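Local coordinates for interferon-activable protein 202 (Mus musculus, PDB 4L5R) that binds double-stranded DNA without sequence specificity and restrains innate immune signalling by preventing activation of the AIM2 inflammasome, at residues 18-23 / 97-102. Numbering follows the deposited sequence.
Sequences TVMVLT and FEVPKN. Unlike the reference sequence in segment 97-102: Phe97 (reference Ile).
Met20 and Val99 mark the nearest approach of the two backbones, their CA atoms 7.9 Å apart. Segment 18-23, part of strand 17-30, and the extended run 97-99, which leads to the N-cap residue Pro100, share no hydrogen bond, and the gap is bridged mainly by side chains. Phe97, which replaces the isoleucine of the reference sequence, brings the far end of its ring to the strand backbone. Thr18 O meets the ring edge near its plane, 3.5 Å from both Phe97 CE2 and CZ; Val19 CA also lies at the edge, near CZ. Alongside, Thr18 CG2 packs 3.9 Å from Phe97 CE2, while the Thr18 and Thr69 hydroxyls share a hydrogen bond. Phe67 meets the Phe97 ring edge-to-face. Farther along the strand, Met20 extends with CG anti to its backbone N (chi1 -176°) and then bends at chi3 (69°), which carries CE to 3.7 Å from Val99 CG2. Ile104 of the following helix touches both Met20 and Val99. This is largely apolar surface packing within the first HIN-200 domain, its nearest atom about 20 Å from the bound DNA: the chain leaving the first OB-fold barrel lies against strand 17-30 before entering helix 101-108, in the linker between the two OB folds.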
ATOM      1  N   THR A  18      11.703  -5.322  14.569  1.00 27.24           N
ATOM      2  CA  THR A  18      10.794  -4.436  15.290  1.00 28.84           C
ATOM      3  C   THR A  18      10.492  -3.174  14.478  1.00 30.20           C
ATOM      4  O   THR A  18      11.405  -2.502  14.001  1.00 25.11           O
ATOM      5  CB  THR A  18      11.372  -4.056  16.649  1.00 28.89           C
ATOM      6  OG1 THR A  18      11.487  -5.237  17.446  1.00 33.11           O
ATOM      7  CG2 THR A  18      10.463  -3.075  17.371  1.00 25.94           C
ATOM      8  N   VAL A  19       9.209  -2.865  14.322  1.00 24.00           N
ATOM      9  CA  VAL A  19       8.786  -1.670  13.589  1.00 23.14           C
ATOM     10  C   VAL A  19       7.794  -0.831  14.398  1.00 28.22           C
ATOM     11  O   VAL A  19       7.130  -1.326  15.318  1.00 28.29           O
ATOM     12  CB  VAL A  19       8.136  -2.035  12.235  1.00 22.12           C
ATOM     13  CG1 VAL A  19       9.071  -2.925  11.414  1.00 22.87           C
ATOM     14  CG2 VAL A  19       6.770  -2.707  12.441  1.00 22.73           C
ATOM     15  N   MET A  20       7.676   0.442  14.043  1.00 26.73           N
ATOM     16  CA  MET A  20       6.650   1.272  14.638  1.00 25.11           C
ATOM     17  C   MET A  20       5.540   1.444  13.613  1.00 27.28           C
ATOM     18  O   MET A  20       5.797   1.802  12.472  1.00 25.08           O
ATOM     19  CB  MET A  20       7.190   2.643  15.056  1.00 30.06           C
ATOM     20  CG  MET A  20       6.120   3.475  15.764  1.00 41.18           C
ATOM     21  SD  MET A  20       6.602   5.158  16.190  1.00 45.52           S
ATOM     22  CE  MET A  20       6.704   5.920  14.586  1.00 34.88           C
ATOM     23  N   VAL A  21       4.308   1.174  14.013  1.00 27.81           N
ATOM     24  CA  VAL A  21       3.198   1.334  13.087  1.00 26.72           C
ATOM     25  C   VAL A  21       2.882   2.812  12.856  1.00 28.12           C
ATOM     26  O   VAL A  21       2.724   3.585  13.807  1.00 32.45           O
ATOM     27  CB  VAL A  21       1.947   0.616  13.594  1.00 27.09           C
ATOM     28  CG1 VAL A  21       0.788   0.827  12.610  1.00 24.26           C
ATOM     29  CG2 VAL A  21       2.253  -0.878  13.803  1.00 24.95           C
ATOM     30  N   LEU A  22       2.798   3.203  11.591  1.00 28.42           N
ATOM     31  CA  LEU A  22       2.457   4.577  11.248  1.00 26.54           C
ATOM     32  C   LEU A  22       0.978   4.691  10.858  1.00 28.16           C
ATOM     33  O   LEU A  22       0.241   5.502  11.419  1.00 30.98           O
ATOM     34  CB  LEU A  22       3.360   5.101  10.121  1.00 27.56           C
ATOM     35  CG  LEU A  22       4.871   5.090  10.372  1.00 29.35           C
ATOM     36  CD1 LEU A  22       5.630   5.751   9.237  1.00 35.93           C
ATOM     37  CD2 LEU A  22       5.141   5.802  11.671  1.00 31.64           C
ATOM     38  N   THR A  23       0.545   3.869   9.909  1.00 25.29           N
ATOM     39  CA  THR A  23      -0.853   3.904   9.452  1.00 29.16           C
ATOM     40  C   THR A  23      -1.357   2.516   9.095  1.00 26.41           C
ATOM     41  O   THR A  23      -0.566   1.597   8.861  1.00 29.14           O
ATOM     42  CB  THR A  23      -1.032   4.812   8.207  1.00 30.54           C
ATOM     43  OG1 THR A  23      -0.367   4.236   7.069  1.00 27.12           O
ATOM     44  CG2 THR A  23      -0.486   6.201   8.464  1.00 43.37           C
ATOM     45  N   PHE A  97      12.826   2.306  19.683  1.00 41.08           N
ATOM     46  CA  PHE A  97      13.778   3.268  19.157  1.00 44.98           C
ATOM     47  C   PHE A  97      13.018   4.499  18.706  1.00 44.72           C
ATOM     48  O   PHE A  97      11.792   4.482  18.601  1.00 39.02           O
ATOM     49  CB  PHE A  97      14.524   2.664  17.965  1.00 44.85           C
ATOM     50  CG  PHE A  97      13.621   1.985  16.972  1.00 45.45           C
ATOM     51  CD1 PHE A  97      13.027   2.704  15.944  1.00 39.15           C
ATOM     52  CD2 PHE A  97      13.348   0.628  17.081  1.00 32.32           C
ATOM     53  CE1 PHE A  97      12.188   2.083  15.040  1.00 40.17           C
ATOM     54  CE2 PHE A  97      12.514  -0.001  16.174  1.00 44.05           C
ATOM     55  CZ  PHE A  97      11.929   0.727  15.155  1.00 40.86           C
ATOM     56  N   GLU A  98      13.753   5.570  18.440  1.00 43.69           N
ATOM     57  CA  GLU A  98      13.155   6.780  17.912  1.00 46.11           C
ATOM     58  C   GLU A  98      13.229   6.719  16.395  1.00 42.62           C
ATOM     59  O   GLU A  98      14.290   6.448  15.834  1.00 43.79           O
ATOM     60  CB  GLU A  98      13.907   7.997  18.442  1.00 61.31           C
ATOM     61  CG  GLU A  98      13.422   9.330  17.911  1.00 74.68           C
ATOM     62  CD  GLU A  98      14.195  10.493  18.511  1.00 81.02           C
ATOM     63  OE1 GLU A  98      14.371  10.511  19.750  1.00 82.71           O
ATOM     64  OE2 GLU A  98      14.635  11.379  17.744  1.00 76.39           O
ATOM     65  N   VAL A  99      12.098   6.933  15.728  1.00 42.83           N
ATOM     66  CA  VAL A  99      12.084   6.986  14.272  1.00 38.50           C
ATOM     67  C   VAL A  99      12.428   8.408  13.859  1.00 36.00           C
ATOM     68  O   VAL A  99      11.733   9.348  14.239  1.00 45.28           O
ATOM     69  CB  VAL A  99      10.701   6.632  13.682  1.00 36.04           C
ATOM     70  CG1 VAL A  99      10.740   6.729  12.172  1.00 29.87           C
ATOM     71  CG2 VAL A  99      10.258   5.234  14.105  1.00 39.09           C
ATOM     72  N   PRO A 100      13.505   8.574  13.084  1.00 35.47           N
ATOM     73  CA  PRO A 100      13.938   9.912  12.673  1.00 45.07           C
ATOM     74  C   PRO A 100      12.825  10.665  11.945  1.00 46.07           C
ATOM     75  O   PRO A 100      12.009  10.052  11.255  1.00 46.78           O
ATOM     76  CB  PRO A 100      15.103   9.624  11.723  1.00 46.40           C
ATOM     77  CG  PRO A 100      15.623   8.303  12.172  1.00 43.47           C
ATOM     78  CD  PRO A 100      14.418   7.525  12.594  1.00 37.25           C
ATOM     79  N   LYS A 101      12.793  11.982  12.110  1.00 44.01           N
ATOM     80  CA  LYS A 101      11.738  12.801  11.520  1.00 51.97           C
ATOM     81  C   LYS A 101      11.685  12.677   9.996  1.00 44.24           C
ATOM     82  O   LYS A 101      10.613  12.759   9.391  1.00 49.48           O
ATOM     83  CB  LYS A 101      11.921  14.267  11.927  1.00 62.85           C
ATOM     84  N   ASN A 102      12.840  12.476   9.378  1.00 43.13           N
ATOM     85  CA  ASN A 102      12.917  12.389   7.925  1.00 43.70           C
ATOM     86  C   ASN A 102      12.291  11.108   7.380  1.00 33.44           C
ATOM     87  O   ASN A 102      11.794  11.089   6.252  1.00 34.73           O
ATOM     88  CB  ASN A 102      14.368  12.493   7.467  1.00 52.44           C
ATOM     89  CG  ASN A 102      15.195  11.309   7.905  1.00 64.55           C
ATOM     90  OD1 ASN A 102      15.456  11.125   9.095  1.00 71.66           O
ATOM     91  ND2 ASN A 102      15.615  10.492   6.945  1.00 68.30           N
TER